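Long-range contacts in ATP-dependent DNA helicase (Mycobacterium smegmatis, PDB 5V9X), which is a 3'-to-5' RNA:DNA helicase that probably uses ATP hydrolysis to move along a single DNA strand and separate hybrids: residues A[666-671]-A[864-869]; A[265-270]-A[431-436]; A[674-679]-A[858-863]. All blocks are in the same frame, centred on the assembly; numbering follows the deposited sequence.

Contact 1. Residues A[666-671]-A[864-869]. With nucleotides of chain B.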
loop_
_atom_site.group_PDB
_atom_site.type_symbol
_atom_site.label_atom_id
_atom_site.label_comp_id
_atom_site.label_asym_id
_atom_site.label_seq_id
_atom_site.Cartn_x
_atom_site.Cartn_y
_atom_site.Cartn_z
ATOM N N HIS A 666 4.840 -18.169 -24.529
ATOM C CA HIS A 666 4.991 -18.198 -25.979
ATOM C C HIS A 666 3.655 -18.464 -26.659
ATOM O O HIS A 666 3.278 -17.771 -27.611
ATOM C CB HIS A 666 6.017 -19.260 -26.375
ATOM C CG HIS A 666 6.408 -19.212 -27.819
ATOM N ND1 HIS A 666 5.567 -19.618 -28.832
ATOM C CD2 HIS A 666 7.552 -18.806 -28.419
ATOM C CE1 HIS A 666 6.175 -19.461 -29.994
ATOM N NE2 HIS A 666 7.381 -18.969 -29.772
ATOM N N GLN A 667 2.923 -19.470 -26.177
ATOM C CA GLN A 667 1.627 -19.789 -26.763
ATOM C C GLN A 667 0.652 -18.630 -26.610
ATOM O O GLN A 667 -0.111 -18.323 -27.534
ATOM C CB GLN A 667 1.058 -21.052 -26.120
ATOM C CG GLN A 667 -0.209 -21.546 -26.783
ATOM C CD GLN A 667 -1.088 -22.335 -25.841
ATOM O OE1 GLN A 667 -0.750 -22.531 -24.674
ATOM N NE2 GLN A 667 -2.232 -22.788 -26.342
ATOM N N LEU A 668 0.662 -17.975 -25.447
ATOM C CA LEU A 668 -0.232 -16.844 -25.216
ATOM C C LEU A 668 0.014 -15.735 -26.229
ATOM O O LEU A 668 -0.925 -15.218 -26.844
ATOM C CB LEU A 668 -0.051 -16.319 -23.792
ATOM C CG LEU A 668 -0.762 -15.014 -23.436
ATOM C CD1 LEU A 668 -2.270 -15.180 -23.510
ATOM C CD2 LEU A 668 -0.340 -14.547 -22.056
ATOM N N LEU A 669 1.279 -15.359 -26.421
ATOM C CA LEU A 669 1.593 -14.274 -27.344
ATOM C C LEU A 669 1.367 -14.693 -28.789
ATOM O O LEU A 669 0.909 -13.889 -29.609
ATOM C CB LEU A 669 3.032 -13.811 -27.128
ATOM C CG LEU A 669 3.291 -13.284 -25.717
ATOM C CD1 LEU A 669 4.759 -12.946 -25.521
ATOM C CD2 LEU A 669 2.415 -12.074 -25.440
ATOM N N ARG A 670 1.680 -15.947 -29.122
ATOM C CA ARG A 670 1.399 -16.448 -30.464
ATOM C C ARG A 670 -0.088 -16.359 -30.778
ATOM O O ARG A 670 -0.483 -15.816 -31.817
ATOM C CB ARG A 670 1.898 -17.889 -30.604
ATOM C CG ARG A 670 1.583 -18.515 -31.952
ATOM C CD ARG A 670 2.183 -19.905 -32.100
ATOM N NE ARG A 670 1.769 -20.815 -31.037
ATOM C CZ ARG A 670 0.566 -21.378 -30.955
ATOM N NH1 ARG A 670 -0.358 -21.115 -31.868
ATOM N NH2 ARG A 670 0.285 -22.199 -29.952
ATOM N N GLU A 671 -0.933 -16.876 -29.879
ATOM C CA GLU A 671 -2.375 -16.846 -30.111
ATOM C C GLU A 671 -2.901 -15.418 -30.179
ATOM O O GLU A 671 -3.777 -15.112 -30.996
ATOM C CB GLU A 671 -3.104 -17.624 -29.020
ATOM C CG GLU A 671 -2.883 -19.124 -29.051
ATOM C CD GLU A 671 -3.737 -19.845 -28.029
ATOM O OE1 GLU A 671 -4.887 -19.411 -27.801
ATOM O OE2 GLU A 671 -3.258 -20.838 -27.445
ATOM N N SER A 864 -10.119 -12.456 -28.702
ATOM C CA SER A 864 -8.707 -12.806 -28.616
ATOM C C SER A 864 -8.365 -13.205 -27.183
ATOM O O SER A 864 -9.156 -12.943 -26.265
ATOM C CB SER A 864 -7.843 -11.629 -29.072
ATOM O OG SER A 864 -7.918 -10.552 -28.154
ATOM N N PRO A 865 -7.214 -13.844 -26.945
ATOM C CA PRO A 865 -6.833 -14.156 -25.558
ATOM C C PRO A 865 -6.832 -12.946 -24.635
ATOM O O PRO A 865 -7.305 -13.044 -23.495
ATOM C CB PRO A 865 -5.427 -14.750 -25.714
ATOM C CG PRO A 865 -5.436 -15.362 -27.064
ATOM C CD PRO A 865 -6.292 -14.459 -27.919
ATOM N N PHE A 866 -6.321 -11.801 -25.098
ATOM C CA PHE A 866 -6.313 -10.606 -24.260
ATOM C C PHE A 866 -7.726 -10.095 -24.014
ATOM O O PHE A 866 -8.059 -9.683 -22.896
ATOM C CB PHE A 866 -5.458 -9.510 -24.899
ATOM C CG PHE A 866 -3.976 -9.728 -24.760
ATOM C CD1 PHE A 866 -3.464 -10.964 -24.398
ATOM C CD2 PHE A 866 -3.093 -8.685 -24.980
ATOM C CE1 PHE A 866 -2.102 -11.156 -24.270
ATOM C CE2 PHE A 866 -1.730 -8.870 -24.851
ATOM C CZ PHE A 866 -1.234 -10.108 -24.495
ATOM N N ALA A 867 -8.568 -10.106 -25.050
ATOM C CA ALA A 867 -9.958 -9.701 -24.878
ATOM C C ALA A 867 -10.695 -10.657 -23.953
ATOM O O ALA A 867 -11.498 -10.228 -23.118
ATOM C CB ALA A 867 -10.655 -9.625 -26.237
ATOM N N ALA A 868 -10.431 -11.960 -24.088
ATOM C CA ALA A 868 -11.055 -12.941 -23.206
ATOM C C ALA A 868 -10.689 -12.685 -21.751
ATOM O O ALA A 868 -11.527 -12.838 -20.856
ATOM C CB ALA A 868 -10.646 -14.354 -23.620
ATOM N N SER A 869 -9.440 -12.290 -21.496
ATOM C CA SER A 869 -9.008 -12.026 -20.127
ATOM C C SER A 869 -9.744 -10.829 -19.535
ATOM O O SER A 869 -10.161 -10.861 -18.370
ATOM C CB SER A 869 -7.497 -11.803 -20.095
ATOM O OG SER A 869 -7.028 -11.619 -18.771
ATOM P P DA B 2 -13.090 -24.730 -17.740
ATOM O OP1 DA B 2 -12.133 -25.858 -17.730
ATOM O OP2 DA B 2 -14.315 -24.797 -16.911
ATOM O "O5'" DA B 2 -12.308 -23.381 -17.365
ATOM C "C5'" DA B 2 -12.244 -22.943 -16.007
ATOM C "C4'" DA B 2 -11.038 -22.043 -15.783
ATOM O "O4'" DA B 2 -10.879 -21.158 -16.923
ATOM C "C3'" DA B 2 -11.132 -21.124 -14.567
ATOM O "O3'" DA B 2 -9.829 -20.852 -14.059
ATOM C "C2'" DA B 2 -11.751 -19.874 -15.170
ATOM C "C1'" DA B 2 -11.016 -19.817 -16.500
ATOM N N9 DA B 2 -11.732 -19.073 -17.528
ATOM C C8 DA B 2 -13.027 -19.250 -17.925
ATOM N N7 DA B 2 -13.405 -18.431 -18.877
ATOM C C5 DA B 2 -12.278 -17.663 -19.122
ATOM C C6 DA B 2 -12.024 -16.610 -20.022
ATOM N N6 DA B 2 -12.937 -16.135 -20.876
ATOM N N1 DA B 2 -10.791 -16.061 -20.009
ATOM C C2 DA B 2 -9.880 -16.539 -19.152
ATOM N N3 DA B 2 -10.002 -17.522 -18.262
ATOM C C4 DA B 2 -11.238 -18.047 -18.298
ATOM P P DC B 3 -9.544 -20.907 -12.478
ATOM O OP1 DC B 3 -8.380 -21.797 -12.273
ATOM O OP2 DC B 3 -10.825 -21.201 -11.800
ATOM O "O5'" DC B 3 -9.088 -19.419 -12.098
ATOM C "C5'" DC B 3 -8.280 -19.209 -10.938
ATOM C "C4'" DC B 3 -8.277 -17.749 -10.505
ATOM O "O4'" DC B 3 -7.834 -16.904 -11.602
ATOM C "C3'" DC B 3 -9.627 -17.188 -10.050
ATOM O "O3'" DC B 3 -9.445 -16.367 -8.896
ATOM C "C2'" DC B 3 -10.070 -16.357 -11.253
ATOM C "C1'" DC B 3 -8.735 -15.832 -11.753
ATOM N N1 DC B 3 -8.745 -15.421 -13.186
ATOM C C2 DC B 3 -8.720 -14.061 -13.519
ATOM O O2 DC B 3 -8.693 -13.217 -12.614
ATOM N N3 DC B 3 -8.724 -13.706 -14.827
ATOM C C4 DC B 3 -8.752 -14.645 -15.774
ATOM N N4 DC B 3 -8.757 -14.248 -17.050
ATOM C C5 DC B 3 -8.778 -16.035 -15.453
ATOM C C6 DC B 3 -8.770 -16.373 -14.161
#
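A helix-helix packing contact joins helix 661-676 to the short helix 865-870 near the C terminus, on the side of the Lhr helicase where the bound DNA strand passes. Leu668, Leu669 and Glu671 of the first helix meet Pro865 and Phe866 in the first turn of the second. The two segment axes stand nearly square, at 103°, and stay 10.6 Å apart, so side chains bridge the gap. Leu668 does much of this. With CG anti to the backbone N (chi1 172°), the side chain heads out to the short helix, and the CD1 methyl makes the contact, 3.9 Å from Pro865 CB; leucine and proline lie alongside one another, pointing opposite ways. The same CD1 methyl sits at the edge of the Phe866 ring, near its plane, 4.1 Å from Phe866 CE1. Leu669 starts out pointing away from the short helix but swings its CD2 branch back, to 4.3 Å from Phe866 CZ, an oblique approach to the ring. Further along the helix, Glu671 CB rests 3.8 Å from Pro865 CG. Its carboxylate has work of its own, a salt bridge from OE1 to Arg433 in helix 433-448. No hydrogen bond links the two segments, and the fit is apolar. The short helix is fixed at its start by Ser864, the N-cap residue, whose OG also hydrogen-bonds Glu688. One turn further on, the helix faces chain B: Ala868 O comes within 3.4 Å of N1 of DA2, and Ser869 OG lies 3.6 Å from N4 of DC3 while hydrogen-bonding Thr434. The capping bond itself is nearly straight, Ala867 N reaching Ser864 OG over 3.2 Å at an N-H...O angle of 163°.

Contact 2. Residues A[265-270]-A[431-436]. With nucleotides of chain B.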
loop_
_atom_site.group_PDB
_atom_site.type_symbol
_atom_site.label_atom_id
_atom_site.label_comp_id
_atom_site.label_asym_id
_atom_site.label_seq_id
_atom_site.Cartn_x
_atom_site.Cartn_y
_atom_site.Cartn_z
ATOM N N PRO A 265 0.703 -27.497 -18.402
ATOM C CA PRO A 265 1.319 -27.292 -19.721
ATOM C C PRO A 265 0.575 -26.289 -20.589
ATOM O O PRO A 265 1.173 -25.656 -21.465
ATOM C CB PRO A 265 1.286 -28.695 -20.341
ATOM C CG PRO A 265 0.115 -29.350 -19.696
ATOM C CD PRO A 265 0.080 -28.828 -18.285
ATOM N N ASP A 266 -0.728 -26.141 -20.362
ATOM C CA ASP A 266 -1.547 -25.234 -21.161
ATOM C C ASP A 266 -2.613 -24.645 -20.251
ATOM O O ASP A 266 -3.560 -25.342 -19.873
ATOM C CB ASP A 266 -2.172 -25.963 -22.349
ATOM C CG ASP A 266 -2.872 -25.024 -23.317
ATOM O OD1 ASP A 266 -2.940 -23.808 -23.041
ATOM O OD2 ASP A 266 -3.353 -25.508 -24.364
ATOM N N MET A 267 -2.458 -23.368 -19.900
ATOM C CA MET A 267 -3.444 -22.704 -19.056
ATOM C C MET A 267 -4.743 -22.418 -19.800
ATOM O O MET A 267 -5.767 -22.168 -19.156
ATOM C CB MET A 267 -2.864 -21.406 -18.492
ATOM C CG MET A 267 -1.694 -21.626 -17.548
ATOM S SD MET A 267 -1.063 -20.118 -16.789
ATOM C CE MET A 267 -0.168 -19.401 -18.157
ATOM N N ALA A 268 -4.724 -22.451 -21.135
ATOM C CA ALA A 268 -5.935 -22.212 -21.911
ATOM C C ALA A 268 -6.806 -23.457 -22.007
ATOM O O ALA A 268 -8.038 -23.349 -22.037
ATOM C CB ALA A 268 -5.570 -21.719 -23.312
ATOM N N ASN A 269 -6.191 -24.636 -22.064
ATOM C CA ASN A 269 -6.890 -25.919 -22.098
ATOM C C ASN A 269 -6.421 -26.712 -20.882
ATOM O O ASN A 269 -5.433 -27.447 -20.944
ATOM C CB ASN A 269 -6.619 -26.664 -23.413
ATOM C CG ASN A 269 -7.009 -28.134 -23.352
ATOM O OD1 ASN A 269 -7.937 -28.521 -22.640
ATOM N ND2 ASN A 269 -6.291 -28.962 -24.103
ATOM N N LEU A 270 -7.133 -26.553 -19.770
ATOM C CA LEU A 270 -6.800 -27.244 -18.532
ATOM C C LEU A 270 -7.478 -28.606 -18.505
ATOM O O LEU A 270 -8.664 -28.724 -18.833
ATOM C CB LEU A 270 -7.232 -26.415 -17.321
ATOM C CG LEU A 270 -6.454 -25.131 -17.028
ATOM C CD1 LEU A 270 -7.281 -24.190 -16.167
ATOM C CD2 LEU A 270 -5.135 -25.454 -16.346
ATOM N N LYS A 431 -1.792 -16.867 -11.614
ATOM C CA LYS A 431 -3.119 -17.459 -11.500
ATOM C C LYS A 431 -3.736 -17.783 -12.853
ATOM O O LYS A 431 -4.481 -18.765 -12.966
ATOM C CB LYS A 431 -4.057 -16.521 -10.732
ATOM C CG LYS A 431 -3.764 -16.427 -9.243
ATOM C CD LYS A 431 -4.613 -15.357 -8.563
ATOM C CE LYS A 431 -6.096 -15.670 -8.637
ATOM N NZ LYS A 431 -6.918 -14.666 -7.903
ATOM N N HIS A 432 -3.444 -16.987 -13.878
ATOM C CA HIS A 432 -4.015 -17.191 -15.205
ATOM C C HIS A 432 -3.036 -16.658 -16.246
ATOM O O HIS A 432 -1.918 -16.249 -15.922
ATOM C CB HIS A 432 -5.394 -16.530 -15.307
ATOM C CG HIS A 432 -5.399 -15.083 -14.926
ATOM N ND1 HIS A 432 -5.419 -14.658 -13.615
ATOM C CD2 HIS A 432 -5.392 -13.962 -15.685
ATOM C CE1 HIS A 432 -5.421 -13.338 -13.582
ATOM N NE2 HIS A 432 -5.407 -12.891 -14.825
ATOM N N ARG A 433 -3.475 -16.653 -17.507
ATOM C CA ARG A 433 -2.569 -16.390 -18.622
ATOM C C ARG A 433 -1.957 -14.994 -18.538
ATOM O O ARG A 433 -0.731 -14.844 -18.508
ATOM C CB ARG A 433 -3.308 -16.589 -19.946
ATOM C CG ARG A 433 -3.748 -18.027 -20.185
ATOM C CD ARG A 433 -3.142 -18.588 -21.460
ATOM N NE ARG A 433 -4.034 -18.443 -22.608
ATOM C CZ ARG A 433 -3.686 -18.718 -23.861
ATOM N NH1 ARG A 433 -2.460 -19.145 -24.134
ATOM N NH2 ARG A 433 -4.562 -18.564 -24.845
ATOM N N THR A 434 -2.794 -13.953 -18.506
ATOM C CA THR A 434 -2.251 -12.596 -18.465
ATOM C C THR A 434 -1.574 -12.278 -17.139
ATOM O O THR A 434 -0.782 -11.332 -17.076
ATOM C CB THR A 434 -3.341 -11.557 -18.736
ATOM O OG1 THR A 434 -4.341 -11.623 -17.709
ATOM C CG2 THR A 434 -3.975 -11.800 -20.097
ATOM N N ASP A 435 -1.871 -13.032 -16.078
ATOM C CA ASP A 435 -1.133 -12.854 -14.835
ATOM C C ASP A 435 0.311 -13.315 -14.985
ATOM O O ASP A 435 1.200 -12.797 -14.300
ATOM C CB ASP A 435 -1.821 -13.608 -13.698
ATOM C CG ASP A 435 -1.221 -13.290 -12.338
ATOM O OD1 ASP A 435 -0.548 -12.246 -12.208
ATOM O OD2 ASP A 435 -1.419 -14.090 -11.400
ATOM N N LEU A 436 0.560 -14.279 -15.875
ATOM C CA LEU A 436 1.924 -14.736 -16.122
ATOM C C LEU A 436 2.804 -13.597 -16.619
ATOM O O LEU A 436 3.963 -13.471 -16.205
ATOM C CB LEU A 436 1.911 -15.891 -17.124
ATOM C CG LEU A 436 3.241 -16.384 -17.694
ATOM C CD1 LEU A 436 4.147 -16.898 -16.591
ATOM C CD2 LEU A 436 2.999 -17.460 -18.741
ATOM P P DC B 3 -9.544 -20.907 -12.478
ATOM O OP1 DC B 3 -8.380 -21.797 -12.273
ATOM O OP2 DC B 3 -10.825 -21.201 -11.800
ATOM O "O5'" DC B 3 -9.088 -19.419 -12.098
ATOM C "C5'" DC B 3 -8.280 -19.209 -10.938
ATOM C "C4'" DC B 3 -8.277 -17.749 -10.505
ATOM O "O4'" DC B 3 -7.834 -16.904 -11.602
ATOM C "C3'" DC B 3 -9.627 -17.188 -10.050
ATOM O "O3'" DC B 3 -9.445 -16.367 -8.896
ATOM C "C2'" DC B 3 -10.070 -16.357 -11.253
ATOM C "C1'" DC B 3 -8.735 -15.832 -11.753
ATOM N N1 DC B 3 -8.745 -15.421 -13.186
ATOM C C2 DC B 3 -8.720 -14.061 -13.519
ATOM O O2 DC B 3 -8.693 -13.217 -12.614
ATOM N N3 DC B 3 -8.724 -13.706 -14.827
ATOM C C4 DC B 3 -8.752 -14.645 -15.774
ATOM N N4 DC B 3 -8.757 -14.248 -17.050
ATOM C C5 DC B 3 -8.778 -16.035 -15.453
ATOM C C6 DC B 3 -8.770 -16.373 -14.161
ATOM P P DC B 4 -9.901 -16.884 -7.444
ATOM O OP1 DC B 4 -9.212 -16.043 -6.438
ATOM O OP2 DC B 4 -9.729 -18.352 -7.415
ATOM O "O5'" DC B 4 -11.468 -16.549 -7.385
ATOM C "C5'" DC B 4 -11.913 -15.193 -7.332
ATOM C "C4'" DC B 4 -13.246 -15.032 -8.047
ATOM O "O4'" DC B 4 -13.187 -15.715 -9.310
ATOM C "C3'" DC B 4 -14.448 -15.629 -7.317
ATOM O "O3'" DC B 4 -15.166 -14.603 -6.635
ATOM C "C2'" DC B 4 -15.304 -16.267 -8.431
ATOM C "C1'" DC B 4 -14.493 -16.036 -9.710
ATOM N N1 DC B 4 -14.429 -17.236 -10.599
ATOM C C2 DC B 4 -15.377 -17.400 -11.617
ATOM O O2 DC B 4 -16.258 -16.544 -11.765
ATOM N N3 DC B 4 -15.301 -18.496 -12.414
ATOM C C4 DC B 4 -14.334 -19.396 -12.222
ATOM N N4 DC B 4 -14.300 -20.459 -13.031
ATOM C C5 DC B 4 -13.359 -19.245 -11.191
ATOM C C6 DC B 4 -13.444 -18.161 -10.412
#
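Met267 and Ala268, in the loop after strand 256-262, pack on the start of helix 433-448 in the second RecA-like domain, beside the tracking strand. Lys431 comes first and serves the DNA: its NZ hydrogen-bonds OP1 of DC4 of chain B at 3.1 Å and, weakly, O3' of DC3. Its backbone N is held by Asp435 OD2 at 2.8 Å. His432 lies with one ring face over the DC3 base, whose N3 is 3.3 Å above the ring plane, and Asp435 CB covers the opposite face; the backbone carbonyl carbon of His432 meets Met267 SD. At Arg433 the side chain runs over the loop, its CG against Met267 CB. Bends at chi2 and chi3 lay the guanidinium flat on Ala268, with Ala268 CB over the centre of one face, 3.6 Å from Arg433 CZ. Its NH2 forms a salt bridge to Glu671. Leu436 ends the segment, its CD2 branch 3.8 Å from Met267 CE. An Asx turn, in which Asp266 OD1 accepts from Ala268 N, shapes the 265-270 loop. The chemistry divides the segment: an apolar side built on methionine seats the helix start, while lysine and histidine take the sugar-phosphate backbone and a base, consistent with a role in gripping the tracking strand.

Contact 3. Residues A[674-679]-A[858-863]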
loop_
_atom_site.group_PDB
_atom_site.type_symbol
_atom_site.label_atom_id
_atom_site.label_comp_id
_atom_site.label_asym_id
_atom_site.label_seq_id
_atom_site.Cartn_x
_atom_site.Cartn_y
_atom_site.Cartn_z
ATOM N N GLU A 674 -1.937 -14.260 -33.486
ATOM C CA GLU A 674 -2.791 -14.855 -34.508
ATOM C C GLU A 674 -4.182 -14.236 -34.514
ATOM O O GLU A 674 -4.858 -14.246 -35.548
ATOM C CB GLU A 674 -2.898 -16.365 -34.298
ATOM C CG GLU A 674 -1.600 -17.125 -34.500
ATOM C CD GLU A 674 -1.729 -18.592 -34.138
ATOM O OE1 GLU A 674 -2.841 -19.017 -33.760
ATOM O OE2 GLU A 674 -0.719 -19.321 -34.228
ATOM N N ALA A 675 -4.627 -13.693 -33.385
ATOM C CA ALA A 675 -5.986 -13.176 -33.295
ATOM C C ALA A 675 -6.099 -11.722 -33.747
ATOM O O ALA A 675 -7.064 -11.367 -34.433
ATOM C CB ALA A 675 -6.509 -13.325 -31.865
ATOM N N THR A 676 -5.138 -10.868 -33.380
ATOM C CA THR A 676 -5.186 -9.454 -33.739
ATOM C C THR A 676 -4.010 -9.036 -34.621
ATOM O O THR A 676 -3.775 -7.837 -34.799
ATOM C CB THR A 676 -5.229 -8.568 -32.494
ATOM O OG1 THR A 676 -4.098 -8.840 -31.658
ATOM C CG2 THR A 676 -6.509 -8.812 -31.706
ATOM N N GLY A 677 -3.262 -9.989 -35.177
ATOM C CA GLY A 677 -2.151 -9.646 -36.038
ATOM C C GLY A 677 -0.928 -9.193 -35.268
ATOM O O GLY A 677 0.173 -9.722 -35.466
ATOM N N VAL A 678 -1.114 -8.219 -34.377
ATOM C CA VAL A 678 -0.058 -7.700 -33.520
ATOM C C VAL A 678 -0.546 -7.750 -32.079
ATOM O O VAL A 678 -1.741 -7.885 -31.807
ATOM C CB VAL A 678 0.351 -6.259 -33.899
ATOM C CG1 VAL A 678 0.833 -6.204 -35.344
ATOM C CG2 VAL A 678 -0.815 -5.303 -33.682
ATOM N N VAL A 679 0.396 -7.631 -31.151
ATOM C CA VAL A 679 0.056 -7.663 -29.731
ATOM C C VAL A 679 0.166 -6.259 -29.147
ATOM O O VAL A 679 1.023 -5.468 -29.569
ATOM C CB VAL A 679 0.935 -8.665 -28.962
ATOM C CG1 VAL A 679 0.964 -10.009 -29.683
ATOM C CG2 VAL A 679 2.345 -8.123 -28.753
ATOM N N VAL A 858 -8.977 -3.884 -35.519
ATOM C CA VAL A 858 -9.133 -5.254 -35.986
ATOM C C VAL A 858 -10.502 -5.757 -35.554
ATOM O O VAL A 858 -10.979 -5.439 -34.460
ATOM C CB VAL A 858 -8.003 -6.169 -35.462
ATOM C CG1 VAL A 858 -8.017 -6.241 -33.939
ATOM C CG2 VAL A 858 -8.101 -7.560 -36.078
ATOM N N GLU A 859 -11.150 -6.515 -36.433
ATOM C CA GLU A 859 -12.406 -7.180 -36.125
ATOM C C GLU A 859 -12.157 -8.678 -36.029
ATOM O O GLU A 859 -11.575 -9.275 -36.942
ATOM C CB GLU A 859 -13.471 -6.882 -37.183
ATOM C CG GLU A 859 -14.771 -7.640 -36.965
ATOM C CD GLU A 859 -15.891 -7.157 -37.865
ATOM O OE1 GLU A 859 -15.852 -5.979 -38.282
ATOM O OE2 GLU A 859 -16.807 -7.953 -38.155
ATOM N N THR A 860 -12.587 -9.275 -34.924
ATOM C CA THR A 860 -12.377 -10.688 -34.660
ATOM C C THR A 860 -13.710 -11.424 -34.648
ATOM O O THR A 860 -14.751 -10.853 -34.312
ATOM C CB THR A 860 -11.654 -10.896 -33.325
ATOM O OG1 THR A 860 -12.234 -10.045 -32.328
ATOM C CG2 THR A 860 -10.174 -10.569 -33.465
ATOM N N ALA A 861 -13.669 -12.700 -35.035
ATOM C CA ALA A 861 -14.868 -13.529 -34.982
ATOM C C ALA A 861 -15.175 -13.982 -33.564
ATOM O O ALA A 861 -16.346 -14.175 -33.216
ATOM C CB ALA A 861 -14.712 -14.742 -35.901
ATOM N N THR A 862 -14.146 -14.150 -32.740
ATOM C CA THR A 862 -14.263 -14.554 -31.349
ATOM C C THR A 862 -13.195 -13.817 -30.555
ATOM O O THR A 862 -12.120 -13.520 -31.090
ATOM C CB THR A 862 -14.106 -16.078 -31.190
ATOM O OG1 THR A 862 -14.233 -16.447 -29.812
ATOM C CG2 THR A 862 -12.758 -16.546 -31.722
ATOM N N PRO A 863 -13.474 -13.475 -29.297
ATOM C CA PRO A 863 -12.517 -12.684 -28.512
ATOM C C PRO A 863 -11.125 -13.301 -28.475
ATOM O O PRO A 863 -10.960 -14.503 -28.252
ATOM C CB PRO A 863 -13.154 -12.651 -27.119
ATOM C CG PRO A 863 -14.608 -12.755 -27.381
ATOM C CD PRO A 863 -14.758 -13.643 -28.589
#
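This is a small van der Waals contact between the last turn of helix 661-676 and the last residues of strand 854-859, an outermost strand of the mixed five-stranded sheet. Thr676 and Val858 carry it, their side chains set roughly perpendicular: Thr676 CG2 lies 3.7 Å from Val858 CG1, and Thr676 CB 3.9 Å from the same methyl. Val858 points toward the helix, and its chi1 of 62° sets CG1 between the backbone N and the carbonyl carbon, where it faces the threonine. Backbone hydrogen bonds to Val687 and Arg689 tie Val858 to the neighbouring strand 684-691. The polar branch of Thr676 turns back to its own chain, where OG1 donates to Val678 O; Gln672 O is also within its reach and would have to share the one hydroxyl proton. That leaves the methyl for the valine. Gly677 follows with positive phi (78°) and takes the chain out of the helix. Two residues past Val858, Thr860 divides its branches likewise, its OG1 hydrogen-bonding Glu688. The other branch reaches the helix backbone, placing Thr860 CG2 3.4 Å from Ala675 O.

Following the chain from the N terminus, contact 2 comes first: it closes a loop of 160 residues within the second RecA-like domain, bringing the segment after strand 256-262 to the start of helix 433-448. Contacts 1 and 3 open later, both on helix 661-676, and contact 3 is nested inside the loop closed by contact 1. Strand 854-859 and helix 865-870 follow each other, and helix 661-676 meets both: the short helix at its middle, the strand near its end. Contacts 1 and 2 touch through the Glu671-Arg433 salt bridge and the Ser869-Thr434 pair, which join helices 661-676 and 865-870 to helix 433-448 beside the DNA.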